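Local coordinates for protein-tyrosine-phosphatase PTP1 (Arabidopsis thaliana, PDB 6KRW) that removes phosphate from phosphotyrosine residues of proteins, including the MAP kinase MPK6, and so helps to restrain plant defence responses, at residues 49-54 / 67-72; 101-106 / 254-259; 160-165 / 186-191; 175-180 / 213-218. One frame throughout, in Å; residues are numbered along the deposited sequence.

Contact 1 (49-54 / 67-72); sequences LNSTVA and DVVPFD
Asp72 closes the run after the Lys-Asn-Arg-Tyr sequence that corresponds to the phosphotyrosine-recognition loop of classical tyrosine phosphatases, and its carboxylate grips the start of the short helix 52-55. OD1 takes the backbone N-H of Val53 on its syn lone pair, with Val53 N and Asp72 OD1 3.0 Å apart and the bond nearly straight at 172°. OD2 accepts twice: Thr52 N lies 2.9 Å from Asp72 OD2, while the hydroxyl Thr52 OG1 donates over 2.7 Å to the same Asp72 OD2 from the opposite face of the carboxylate plane. That hydroxyl arrives because chi1 of Thr52, 65°, sets OG1 between its own N and carbonyl carbon. One water donates to each oxygen: the first links OD2 to Leu49 O, the second links OD1 to Ala54 N and Pro70 O, so that rotation of the carboxylate is closely restricted. Backbone pairing secures the same corner, Asp72 N donating to Asn50 O over 2.8 Å. Beside it the Phe71 ring offers its CD1 edge to two polar atoms, Asn50 OD1 and Ser51 OG; these are themselves hydrogen-bonded, and the amide plane of Asn50 stands 73° from the ring. At the apolar end packing is tight, with Ala54 CB 3.4 Å from Val69 CB. Around this core, Leu47 of helix 47-50 touches Val69 and Phe71, Tyr89 of strand 89-90 packs on Val53, Ala54 and Pro70, and Arg75 of strand 75-77 touches Val53 and Pro70.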
loop_
_atom_site.group_PDB
_atom_site.type_symbol
_atom_site.label_atom_id
_atom_site.label_comp_id
_atom_site.label_asym_id
_atom_site.label_seq_id
_atom_site.Cartn_x
_atom_site.Cartn_y
_atom_site.Cartn_z
ATOM N N LEU A 49 2.285 -11.672 -21.531
ATOM C CA LEU A 49 1.347 -12.825 -21.461
ATOM C C LEU A 49 0.490 -12.790 -20.197
ATOM O O LEU A 49 -0.620 -13.294 -20.229
ATOM C CB LEU A 49 2.147 -14.123 -21.586
ATOM C CG LEU A 49 2.673 -14.401 -22.993
ATOM C CD1 LEU A 49 3.880 -15.325 -22.943
ATOM C CD2 LEU A 49 1.579 -14.990 -23.877
ATOM N N ASN A 50 0.994 -12.224 -19.102
ATOM C CA ASN A 50 0.225 -12.256 -17.833
ATOM C C ASN A 50 -0.435 -10.910 -17.519
ATOM O O ASN A 50 -1.217 -10.886 -16.565
ATOM C CB ASN A 50 1.059 -12.808 -16.681
ATOM C CG ASN A 50 2.243 -11.933 -16.313
ATOM O OD1 ASN A 50 2.237 -10.716 -16.563
ATOM N ND2 ASN A 50 3.263 -12.543 -15.736
ATOM N N SER A 51 -0.169 -9.867 -18.306
ATOM C CA SER A 51 -0.728 -8.520 -18.036
ATOM C C SER A 51 -1.251 -7.941 -19.342
ATOM O O SER A 51 -0.954 -6.818 -19.699
ATOM C CB SER A 51 0.310 -7.635 -17.354
ATOM O OG SER A 51 0.844 -8.238 -16.216
ATOM N N THR A 52 -2.040 -8.715 -20.075
ATOM C CA THR A 52 -2.479 -8.321 -21.429
ATOM C C THR A 52 -3.334 -7.054 -21.397
ATOM O O THR A 52 -3.248 -6.258 -22.341
ATOM C CB THR A 52 -3.225 -9.471 -22.117
ATOM O OG1 THR A 52 -4.438 -9.773 -21.438
ATOM C CG2 THR A 52 -2.378 -10.721 -22.147
ATOM N N VAL A 53 -4.183 -6.889 -20.393
ATOM C CA VAL A 53 -5.100 -5.721 -20.420
ATOM C C VAL A 53 -4.268 -4.440 -20.215
ATOM O O VAL A 53 -4.501 -3.470 -20.933
ATOM C CB VAL A 53 -6.230 -5.863 -19.385
ATOM C CG1 VAL A 53 -7.116 -4.634 -19.395
ATOM C CG2 VAL A 53 -7.036 -7.110 -19.690
ATOM N N ALA A 54 -3.330 -4.478 -19.279
ATOM C CA ALA A 54 -2.453 -3.323 -18.990
ATOM C C ALA A 54 -1.634 -2.951 -20.223
ATOM O O ALA A 54 -1.296 -1.734 -20.356
ATOM C CB ALA A 54 -1.534 -3.633 -17.832
ATOM N N ASP A 67 6.728 -0.756 -17.385
ATOM C CA ASP A 67 7.059 -2.114 -16.885
ATOM C C ASP A 67 6.470 -2.325 -15.485
ATOM O O ASP A 67 6.827 -3.330 -14.831
ATOM C CB ASP A 67 8.575 -2.305 -16.905
ATOM C CG ASP A 67 9.344 -1.267 -16.093
ATOM O OD1 ASP A 67 8.744 -0.251 -15.699
ATOM O OD2 ASP A 67 10.543 -1.478 -15.877
ATOM N N VAL A 68 5.603 -1.431 -15.010
ATOM C CA VAL A 68 4.935 -1.648 -13.702
ATOM C C VAL A 68 3.436 -1.603 -13.941
ATOM O O VAL A 68 2.842 -0.530 -14.099
ATOM C CB VAL A 68 5.350 -0.639 -12.619
ATOM C CG1 VAL A 68 4.642 -0.983 -11.310
ATOM C CG2 VAL A 68 6.859 -0.624 -12.439
ATOM N N VAL A 69 2.846 -2.778 -14.076
ATOM C CA VAL A 69 1.444 -2.972 -14.478
ATOM C C VAL A 69 0.912 -4.141 -13.659
ATOM O O VAL A 69 1.689 -5.005 -13.229
ATOM C CB VAL A 69 1.310 -3.269 -15.977
ATOM C CG1 VAL A 69 1.689 -2.075 -16.821
ATOM C CG2 VAL A 69 2.114 -4.492 -16.390
ATOM N N PRO A 70 -0.417 -4.179 -13.438
ATOM C CA PRO A 70 -1.031 -5.297 -12.730
ATOM C C PRO A 70 -1.199 -6.517 -13.651
ATOM O O PRO A 70 -1.454 -6.366 -14.829
ATOM C CB PRO A 70 -2.400 -4.762 -12.310
ATOM C CG PRO A 70 -2.756 -3.828 -13.465
ATOM C CD PRO A 70 -1.420 -3.171 -13.831
ATOM N N PHE A 71 -1.074 -7.669 -13.020
ATOM C CA PHE A 71 -1.429 -8.945 -13.690
ATOM C C PHE A 71 -2.914 -8.984 -13.979
ATOM O O PHE A 71 -3.755 -8.520 -13.178
ATOM C CB PHE A 71 -1.035 -10.095 -12.771
ATOM C CG PHE A 71 0.409 -10.127 -12.378
ATOM C CD1 PHE A 71 1.419 -10.020 -13.330
ATOM C CD2 PHE A 71 0.788 -10.319 -11.062
ATOM C CE1 PHE A 71 2.753 -10.064 -12.956
ATOM C CE2 PHE A 71 2.119 -10.351 -10.678
ATOM C CZ PHE A 71 3.099 -10.223 -11.626
ATOM N N ASP A 72 -3.281 -9.615 -15.089
ATOM C CA ASP A 72 -4.709 -9.833 -15.396
ATOM C C ASP A 72 -5.411 -10.564 -14.254
ATOM O O ASP A 72 -6.592 -10.257 -13.988
ATOM C CB ASP A 72 -4.863 -10.633 -16.686
ATOM C CG ASP A 72 -4.384 -9.926 -17.935
ATOM O OD1 ASP A 72 -4.454 -8.688 -17.989
ATOM O OD2 ASP A 72 -3.975 -10.598 -18.902
HETATM O O HOH W 1 -3.617 -13.224 -18.890
HETATM O O HOH W 2 -3.368 -6.282 -16.966
#

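Contact 2 (101-106 / 254-259); sequences ESISQF and IQRILA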
loop_
_atom_site.group_PDB
_atom_site.type_symbol
_atom_site.label_atom_id
_atom_site.label_comp_id
_atom_site.label_asym_id
_atom_site.label_seq_id
_atom_site.Cartn_x
_atom_site.Cartn_y
_atom_site.Cartn_z
ATOM N N GLU A 101 -11.029 -11.805 9.130
ATOM C CA GLU A 101 -11.582 -10.499 9.553
ATOM C C GLU A 101 -10.503 -9.688 10.282
ATOM O O GLU A 101 -10.759 -8.507 10.557
ATOM C CB GLU A 101 -12.807 -10.738 10.439
ATOM C CG GLU A 101 -13.865 -11.585 9.762
ATOM C CD GLU A 101 -15.080 -11.900 10.614
ATOM O OE1 GLU A 101 -16.158 -11.353 10.319
ATOM O OE2 GLU A 101 -14.957 -12.709 11.557
ATOM N N SER A 102 -9.345 -10.282 10.581
ATOM C CA SER A 102 -8.290 -9.577 11.360
ATOM C C SER A 102 -7.127 -9.148 10.464
ATOM O O SER A 102 -6.206 -8.530 10.994
ATOM C CB SER A 102 -7.797 -10.433 12.497
ATOM O OG SER A 102 -8.875 -10.829 13.326
ATOM N N ILE A 103 -7.139 -9.513 9.175
ATOM C CA ILE A 103 -6.000 -9.233 8.256
ATOM C C ILE A 103 -6.502 -8.373 7.098
ATOM O O ILE A 103 -7.397 -8.816 6.366
ATOM C CB ILE A 103 -5.331 -10.545 7.819
ATOM C CG1 ILE A 103 -4.905 -11.351 9.050
ATOM C CG2 ILE A 103 -4.167 -10.225 6.897
ATOM C CD1 ILE A 103 -4.472 -12.735 8.761
ATOM N N SER A 104 -5.965 -7.150 6.980
ATOM C CA SER A 104 -6.323 -6.206 5.904
ATOM C C SER A 104 -5.923 -6.773 4.540
ATOM O O SER A 104 -4.863 -7.432 4.420
ATOM C CB SER A 104 -5.652 -4.876 6.071
ATOM O OG SER A 104 -5.875 -4.339 7.386
ATOM N N GLN A 105 -6.715 -6.411 3.547
ATOM C CA GLN A 105 -6.309 -6.545 2.146
ATOM C C GLN A 105 -5.968 -5.149 1.636
ATOM O O GLN A 105 -6.499 -4.129 2.196
ATOM C CB GLN A 105 -7.391 -7.248 1.335
ATOM C CG GLN A 105 -8.657 -6.469 1.129
ATOM C CD GLN A 105 -9.754 -7.281 0.484
ATOM O OE1 GLN A 105 -9.490 -8.260 -0.253
ATOM N NE2 GLN A 105 -10.992 -6.858 0.723
ATOM N N PHE A 106 -5.107 -5.094 0.655
ATOM C CA PHE A 106 -4.655 -3.823 0.063
ATOM C C PHE A 106 -4.975 -3.759 -1.409
ATOM O O PHE A 106 -5.023 -4.778 -2.113
ATOM C CB PHE A 106 -3.158 -3.602 0.243
ATOM C CG PHE A 106 -2.644 -3.943 1.607
ATOM C CD1 PHE A 106 -2.178 -5.208 1.906
ATOM C CD2 PHE A 106 -2.594 -2.979 2.609
ATOM C CE1 PHE A 106 -1.702 -5.537 3.157
ATOM C CE2 PHE A 106 -2.091 -3.293 3.861
ATOM C CZ PHE A 106 -1.644 -4.566 4.147
ATOM N N ILE A 254 2.803 -7.827 10.726
ATOM C CA ILE A 254 2.334 -7.604 12.120
ATOM C C ILE A 254 0.922 -8.167 12.304
ATOM O O ILE A 254 0.697 -8.880 13.293
ATOM C CB ILE A 254 2.450 -6.115 12.475
ATOM C CG1 ILE A 254 3.916 -5.684 12.497
ATOM C CG2 ILE A 254 1.709 -5.813 13.769
ATOM C CD1 ILE A 254 4.732 -6.246 13.616
ATOM N N GLN A 255 0.008 -7.884 11.376
ATOM C CA GLN A 255 -1.380 -8.397 11.526
ATOM C C GLN A 255 -1.375 -9.919 11.568
ATOM O O GLN A 255 -2.165 -10.504 12.327
ATOM C CB GLN A 255 -2.257 -7.894 10.398
ATOM C CG GLN A 255 -2.629 -6.443 10.568
ATOM C CD GLN A 255 -3.679 -5.979 9.599
ATOM O OE1 GLN A 255 -3.698 -6.415 8.446
ATOM N NE2 GLN A 255 -4.550 -5.079 10.055
ATOM N N ARG A 256 -0.586 -10.544 10.709
ATOM C CA ARG A 256 -0.603 -12.026 10.650
ATOM C C ARG A 256 0.012 -12.626 11.919
ATOM O O ARG A 256 -0.480 -13.647 12.385
ATOM C CB ARG A 256 0.089 -12.485 9.366
ATOM C CG ARG A 256 -0.798 -12.300 8.141
ATOM C CD ARG A 256 -0.029 -12.411 6.851
ATOM N NE ARG A 256 0.662 -13.691 6.722
ATOM C CZ ARG A 256 1.782 -13.859 6.048
ATOM N NH1 ARG A 256 2.282 -12.859 5.342
ATOM N NH2 ARG A 256 2.351 -15.065 5.999
ATOM N N ILE A 257 1.035 -12.000 12.499
ATOM C CA ILE A 257 1.579 -12.465 13.801
ATOM C C ILE A 257 0.467 -12.378 14.848
ATOM O O ILE A 257 0.261 -13.349 15.585
ATOM C CB ILE A 257 2.823 -11.665 14.204
ATOM C CG1 ILE A 257 3.984 -11.933 13.249
ATOM C CG2 ILE A 257 3.196 -11.946 15.658
ATOM C CD1 ILE A 257 5.092 -10.888 13.343
ATOM N N LEU A 258 -0.243 -11.254 14.890
ATOM C CA LEU A 258 -1.299 -11.034 15.905
ATOM C C LEU A 258 -2.465 -11.996 15.683
ATOM O O LEU A 258 -3.186 -12.276 16.650
ATOM C CB LEU A 258 -1.780 -9.585 15.821
ATOM C CG LEU A 258 -0.791 -8.557 16.351
ATOM C CD1 LEU A 258 -1.290 -7.149 16.054
ATOM C CD2 LEU A 258 -0.591 -8.736 17.856
ATOM N N ALA A 259 -2.616 -12.512 14.464
ATOM C CA ALA A 259 -3.735 -13.435 14.148
ATOM C C ALA A 259 -3.302 -14.891 14.302
ATOM O O ALA A 259 -4.162 -15.766 14.174
ATOM C CB ALA A 259 -4.273 -13.166 12.775
HETATM O O HOH W 3 -4.470 -9.377 13.295
HETATM O O HOH W 4 -2.556 -7.245 6.011
#
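Gln255 reaches from helix 242-259, the helix that leads out of the active-site phosphate-binding loop, to clasp Ser104 in the connection between strands 92-95 and 106-109 of the central sheet. Its CG stands beside the backbone N, opposite the carbonyl carbon (chi1 -75°), and the chain then runs extended, which carries the amide across to the loop. OE1 receives the backbone N-H of Ser104, Ser104 N lying 2.8 Å from Gln255 OE1 and tilted 32° from the carbonyl plane. NE2 returns a bond to the side chain, 3.1 Å from Gln255 NE2 to Ser104 OG, with the hydroxyl close to the amide plane. His251, one helical turn earlier, is also hydrogen-bonded to this hydroxyl. Replacement of Gln255 by leucine would probably leave the Ser104 N-H without its acceptor from the helix and Ser104 OG without the amide donor. Ile103 and Gln255 reach past one another from the two sides; the outstretched CD1 of Ile103 settles 3.8 Å from Arg256 CG and 4.0 Å from Ala259 CB, an apolar wedge beside the polar clasp. The contact uses the CG of Arg256; beyond it the chain bends at chi3 (58°) and NE forms a salt bridge with Asp261. Two waters complete the seam: one donates to Ser102 O and Gln255 O, and the other, bound to Ser104 O, also donates to Gln255 OE1, 2.8 Å from the water oxygen.

Contact 3 (160-165 / 186-191); sequences FGNISL and YKETED
Ile163 and Tyr186 meet as an antiparallel non-hydrogen-bonded pair where strand 178-186 ends and strand 163-172 begins, next to a type II' beta turn from Phe160 to Ile163. This is the close-packed part: the isoleucine and the ring run together off the same face of the sheet, with Ile163 CG1 3.8 Å from Tyr186 CD1. The carbonyl oxygen of Asn162 draws the second segment in further, accepting the backbone N-H of Lys187 over 3.1 Å from Lys187 N to Asn162 O, and it also lies in plane at the edge of the Tyr186 ring. The solvent side is looser. There Lys187 folds back over the turn, its chain extended beyond CG, delivering NZ to Gly161 O at 2.7 Å; the same ammonium forms a salt bridge with Glu159, so two acceptors share it. Asn162, with CG turned opposite its backbone N (chi1 -162°), holds out ND2 to Glu188, whose chain bends at chi2 to bring its carboxylate within 25° of the amide plane. ND2 sits 3.3 Å from Glu188 OE1, on the syn side, and forms a weak second bond to OE2. With alanine in place of Asn162, the Glu188 carboxylate would lose both of these bonds and is likely to swing more freely in solvent. Beneath the strand pair, Ile125 of helix 117-126 packs on Ile163 and Tyr186, Glu122 of that helix takes the Tyr186 hydroxyl in a hydrogen bond, and strand 158-160 lies beyond strand 163-172 as one of the sheet's two edge strands.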
loop_
_atom_site.group_PDB
_atom_site.type_symbol
_atom_site.label_atom_id
_atom_site.label_comp_id
_atom_site.label_asym_id
_atom_site.label_seq_id
_atom_site.Cartn_x
_atom_site.Cartn_y
_atom_site.Cartn_z
ATOM N N PHE A 160 -14.204 15.306 -10.590
ATOM C CA PHE A 160 -13.594 14.308 -11.497
ATOM C C PHE A 160 -14.727 13.651 -12.264
ATOM O O PHE A 160 -15.310 12.692 -11.753
ATOM C CB PHE A 160 -12.779 13.278 -10.719
ATOM C CG PHE A 160 -11.784 13.884 -9.767
ATOM C CD1 PHE A 160 -10.515 14.251 -10.199
ATOM C CD2 PHE A 160 -12.125 14.095 -8.440
ATOM C CE1 PHE A 160 -9.602 14.820 -9.314
ATOM C CE2 PHE A 160 -11.206 14.644 -7.554
ATOM C CZ PHE A 160 -9.945 14.999 -7.993
ATOM N N GLY A 161 -15.059 14.211 -13.421
ATOM C CA GLY A 161 -16.255 13.807 -14.179
ATOM C C GLY A 161 -17.478 13.835 -13.284
ATOM O O GLY A 161 -17.851 14.939 -12.806
ATOM N N ASN A 162 -18.027 12.659 -12.990
ATOM C CA ASN A 162 -19.278 12.501 -12.212
ATOM C C ASN A 162 -18.997 12.578 -10.706
ATOM O O ASN A 162 -19.967 12.484 -9.932
ATOM C CB ASN A 162 -19.938 11.167 -12.562
ATOM C CG ASN A 162 -21.395 11.108 -12.164
ATOM O OD1 ASN A 162 -22.056 12.139 -12.063
ATOM N ND2 ASN A 162 -21.903 9.909 -11.934
ATOM N N ILE A 163 -17.733 12.738 -10.301
ATOM C CA ILE A 163 -17.338 12.594 -8.872
ATOM C C ILE A 163 -16.948 13.963 -8.307
ATOM O O ILE A 163 -16.170 14.706 -8.953
ATOM C CB ILE A 163 -16.195 11.575 -8.737
ATOM C CG1 ILE A 163 -16.721 10.153 -8.942
ATOM C CG2 ILE A 163 -15.489 11.729 -7.406
ATOM C CD1 ILE A 163 -15.638 9.096 -9.074
ATOM N N SER A 164 -17.445 14.268 -7.113
ATOM C CA SER A 164 -17.028 15.478 -6.359
ATOM C C SER A 164 -16.262 15.059 -5.102
ATOM O O SER A 164 -16.646 14.073 -4.447
ATOM C CB SER A 164 -18.202 16.345 -6.027
ATOM O OG SER A 164 -19.023 15.725 -5.050
ATOM N N LEU A 165 -15.205 15.794 -4.783
ATOM C CA LEU A 165 -14.359 15.538 -3.589
ATOM C C LEU A 165 -14.294 16.793 -2.718
ATOM O O LEU A 165 -14.100 17.892 -3.254
ATOM C CB LEU A 165 -12.966 15.144 -4.068
ATOM C CG LEU A 165 -11.951 14.791 -2.986
ATOM C CD1 LEU A 165 -12.311 13.495 -2.284
ATOM C CD2 LEU A 165 -10.558 14.702 -3.580
ATOM N N TYR A 186 -20.762 10.774 -5.931
ATOM C CA TYR A 186 -21.298 11.169 -7.254
ATOM C C TYR A 186 -22.201 12.390 -7.082
ATOM O O TYR A 186 -22.742 12.625 -5.984
ATOM C CB TYR A 186 -22.084 10.028 -7.891
ATOM C CG TYR A 186 -21.307 8.749 -8.052
ATOM C CD1 TYR A 186 -20.197 8.682 -8.880
ATOM C CD2 TYR A 186 -21.697 7.595 -7.391
ATOM C CE1 TYR A 186 -19.486 7.503 -9.030
ATOM C CE2 TYR A 186 -21.002 6.406 -7.539
ATOM C CZ TYR A 186 -19.891 6.361 -8.360
ATOM O OH TYR A 186 -19.204 5.188 -8.499
ATOM N N LYS A 187 -22.409 13.127 -8.163
ATOM C CA LYS A 187 -23.226 14.365 -8.107
ATOM C C LYS A 187 -24.717 14.028 -8.010
ATOM O O LYS A 187 -25.465 14.902 -7.554
ATOM C CB LYS A 187 -22.896 15.261 -9.296
ATOM C CG LYS A 187 -21.472 15.788 -9.251
ATOM C CD LYS A 187 -21.032 16.459 -10.523
ATOM C CE LYS A 187 -19.532 16.641 -10.568
ATOM N NZ LYS A 187 -19.087 17.187 -11.872
ATOM N N GLU A 188 -25.134 12.820 -8.393
ATOM C CA GLU A 188 -26.542 12.401 -8.146
ATOM C C GLU A 188 -26.642 11.922 -6.694
ATOM O O GLU A 188 -26.168 10.807 -6.390
ATOM C CB GLU A 188 -27.025 11.361 -9.163
ATOM C CG GLU A 188 -26.262 10.042 -9.179
ATOM C CD GLU A 188 -25.107 9.976 -10.164
ATOM O OE1 GLU A 188 -24.632 11.060 -10.582
ATOM O OE2 GLU A 188 -24.679 8.839 -10.505
ATOM N N THR A 189 -27.220 12.745 -5.826
ATOM C CA THR A 189 -27.150 12.526 -4.359
ATOM C C THR A 189 -28.188 11.483 -3.948
ATOM O O THR A 189 -29.142 11.837 -3.231
ATOM C CB THR A 189 -27.281 13.856 -3.615
ATOM O OG1 THR A 189 -28.605 14.365 -3.784
ATOM C CG2 THR A 189 -26.274 14.870 -4.108
ATOM N N GLU A 190 -27.981 10.241 -4.380
ATOM C CA GLU A 190 -28.828 9.107 -3.933
ATOM C C GLU A 190 -28.620 8.884 -2.431
ATOM O O GLU A 190 -29.625 8.827 -1.699
ATOM C CB GLU A 190 -28.481 7.846 -4.722
ATOM C CG GLU A 190 -29.355 6.655 -4.376
ATOM C CD GLU A 190 -28.862 5.337 -4.941
ATOM O OE1 GLU A 190 -27.638 5.110 -4.925
ATOM O OE2 GLU A 190 -29.703 4.549 -5.414
ATOM N N ASP A 191 -27.366 8.753 -1.995
ATOM C CA ASP A 191 -27.058 8.437 -0.578
ATOM C C ASP A 191 -26.023 9.421 -0.037
ATOM O O ASP A 191 -25.433 10.181 -0.835
ATOM C CB ASP A 191 -26.552 7.003 -0.434
ATOM C CG ASP A 191 -27.342 6.008 -1.261
ATOM O OD1 ASP A 191 -28.584 6.023 -1.164
ATOM O OD2 ASP A 191 -26.707 5.235 -2.006
#

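Contact 4 (175-180 / 213-218); sequences TSLMLR and TVAVRE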
loop_
_atom_site.group_PDB
_atom_site.type_symbol
_atom_site.label_atom_id
_atom_site.label_comp_id
_atom_site.label_asym_id
_atom_site.label_seq_id
_atom_site.Cartn_x
_atom_site.Cartn_y
_atom_site.Cartn_z
ATOM N N THR A 175 5.228 13.251 13.669
ATOM C CA THR A 175 6.111 12.374 12.856
ATOM C C THR A 175 6.060 12.705 11.356
ATOM O O THR A 175 6.578 11.895 10.589
ATOM C CB THR A 175 5.722 10.913 13.107
ATOM O OG1 THR A 175 4.319 10.780 12.881
ATOM C CG2 THR A 175 6.014 10.482 14.525
ATOM N N SER A 176 5.469 13.846 10.972
ATOM C CA SER A 176 5.369 14.414 9.598
ATOM C C SER A 176 4.224 13.798 8.796
ATOM O O SER A 176 4.143 14.138 7.624
ATOM C CB SER A 176 6.649 14.420 8.779
ATOM O OG SER A 176 7.777 14.743 9.575
ATOM N N LEU A 177 3.329 13.019 9.395
ATOM C CA LEU A 177 2.175 12.544 8.594
ATOM C C LEU A 177 1.202 13.703 8.376
ATOM O O LEU A 177 1.068 14.509 9.261
ATOM C CB LEU A 177 1.493 11.408 9.344
ATOM C CG LEU A 177 2.356 10.178 9.584
ATOM C CD1 LEU A 177 1.530 9.134 10.324
ATOM C CD2 LEU A 177 2.889 9.596 8.264
ATOM N N MET A 178 0.520 13.692 7.234
ATOM C CA MET A 178 -0.599 14.606 6.896
ATOM C C MET A 178 -1.871 13.787 6.804
ATOM O O MET A 178 -1.880 12.799 6.003
ATOM C CB MET A 178 -0.336 15.347 5.594
ATOM C CG MET A 178 0.595 16.515 5.749
ATOM S SD MET A 178 1.066 17.202 4.162
ATOM C CE MET A 178 2.236 15.962 3.598
ATOM N N LEU A 179 -2.805 14.019 7.701
ATOM C CA LEU A 179 -4.103 13.342 7.792
ATOM C C LEU A 179 -5.179 14.210 7.173
ATOM O O LEU A 179 -5.400 15.249 7.700
ATOM C CB LEU A 179 -4.404 12.971 9.240
ATOM C CG LEU A 179 -3.251 12.351 10.022
ATOM C CD1 LEU A 179 -3.652 12.154 11.472
ATOM C CD2 LEU A 179 -2.807 11.019 9.427
ATOM N N ARG A 180 -5.819 13.740 6.112
ATOM C CA ARG A 180 -6.933 14.443 5.455
ATOM C C ARG A 180 -8.181 13.580 5.505
ATOM O O ARG A 180 -8.174 12.509 4.908
ATOM C CB ARG A 180 -6.598 14.807 4.020
ATOM C CG ARG A 180 -5.400 15.715 3.842
ATOM C CD ARG A 180 -5.127 15.963 2.380
ATOM N NE ARG A 180 -4.153 17.016 2.112
ATOM C CZ ARG A 180 -2.827 16.846 2.023
ATOM N NH1 ARG A 180 -2.262 15.664 2.215
ATOM N NH2 ARG A 180 -2.057 17.880 1.737
ATOM N N THR A 213 12.094 4.436 11.733
ATOM C CA THR A 213 10.860 3.658 11.447
ATOM C C THR A 213 9.634 4.304 12.091
ATOM O O THR A 213 8.547 3.731 12.022
ATOM C CB THR A 213 10.981 2.216 11.954
ATOM O OG1 THR A 213 11.108 2.212 13.381
ATOM C CG2 THR A 213 12.147 1.504 11.309
ATOM N N VAL A 214 9.798 5.473 12.718
ATOM C CA VAL A 214 8.723 5.973 13.610
ATOM C C VAL A 214 7.495 6.391 12.794
ATOM O O VAL A 214 6.374 6.045 13.221
ATOM C CB VAL A 214 9.270 7.113 14.481
ATOM C CG1 VAL A 214 8.184 7.681 15.377
ATOM C CG2 VAL A 214 10.455 6.649 15.308
ATOM N N ALA A 215 7.674 7.162 11.717
ATOM C CA ALA A 215 6.499 7.673 10.963
ATOM C C ALA A 215 5.773 6.488 10.301
ATOM O O ALA A 215 4.538 6.386 10.378
ATOM C CB ALA A 215 6.950 8.665 9.930
ATOM N N VAL A 216 6.530 5.567 9.728
ATOM C CA VAL A 216 5.857 4.417 9.055
ATOM C C VAL A 216 5.095 3.581 10.088
ATOM O O VAL A 216 3.940 3.177 9.822
ATOM C CB VAL A 216 6.895 3.607 8.279
ATOM C CG1 VAL A 216 6.256 2.321 7.783
ATOM C CG2 VAL A 216 7.416 4.381 7.098
ATOM N N ARG A 217 5.668 3.364 11.262
ATOM C CA ARG A 217 4.948 2.604 12.311
ATOM C C ARG A 217 3.739 3.394 12.820
ATOM O O ARG A 217 2.749 2.761 13.194
ATOM C CB ARG A 217 5.919 2.180 13.411
ATOM C CG ARG A 217 6.850 1.070 12.954
ATOM C CD ARG A 217 7.733 0.526 14.052
ATOM N NE ARG A 217 8.500 1.553 14.725
ATOM C CZ ARG A 217 8.255 2.027 15.937
ATOM N NH1 ARG A 217 7.223 1.589 16.640
ATOM N NH2 ARG A 217 9.058 2.938 16.448
ATOM N N GLU A 218 3.794 4.729 12.845
ATOM C CA GLU A 218 2.589 5.480 13.252
ATOM C C GLU A 218 1.445 5.227 12.262
ATOM O O GLU A 218 0.288 5.147 12.697
ATOM C CB GLU A 218 2.921 6.962 13.392
ATOM C CG GLU A 218 1.737 7.736 13.920
ATOM C CD GLU A 218 1.993 9.204 14.211
ATOM O OE1 GLU A 218 3.092 9.541 14.662
ATOM O OE2 GLU A 218 1.139 9.962 13.828
#
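Thr175 leans onto helix 214-223, the helix that follows the Trp-Pro-Asp loop of this phosphatase fold, from the loop that joins the antiparallel strands 163-172 and 178-186. Its hydroxyl donates to Glu218 in a very short hydrogen bond, with Thr175 OG1 and Glu218 OE1 2.5 Å apart, a length to be read with some reserve. The glutamate reaches this far because its CG lies opposite the backbone N (chi1 -175°) and the chain continues extended. Each group has a second polar partner: Thr173 OG1 is hydrogen-bonded to Thr175 OG1, and Arg222 forms a salt bridge with Glu218 OE2, which probably helps to keep the carboxylate charged. The methyl of Thr175 also touches Val214, its CG2 3.6 Å from Val214 CG1, and the carbonyl oxygen of Thr175 sits 3.3 Å from Ala215 CB. Further along, Leu177 comes down beside the same helical face just before the chain enters strand 178-186. Leu177 runs counter to the glutamate chain, so that Leu177 CD1 lies 3.9 Å from Glu218 CG and 3.6 Å from Glu218 OE2.

From the N terminus, contact 1 closes first, a short loop that brings 67-72 back onto 49-54 before any other contact opens. Contact 2 opens at 101-106 and closes only at 254-259, joining the central sheet to the helix behind the active-site loop. Contacts 3 and 4 both nest inside that long span. Their segments alternate, so the two cross: 160-165 and 175-180 are each visited before 186-191 and 213-218 close them. They sit at opposite ends of the hairpin of strands 163-172 and 178-186, centres about 30 Å apart, contact 3 pairing the start of strand 163-172 with the end of strand 178-186 and contact 4 fastening the connecting loop to helix 214-223.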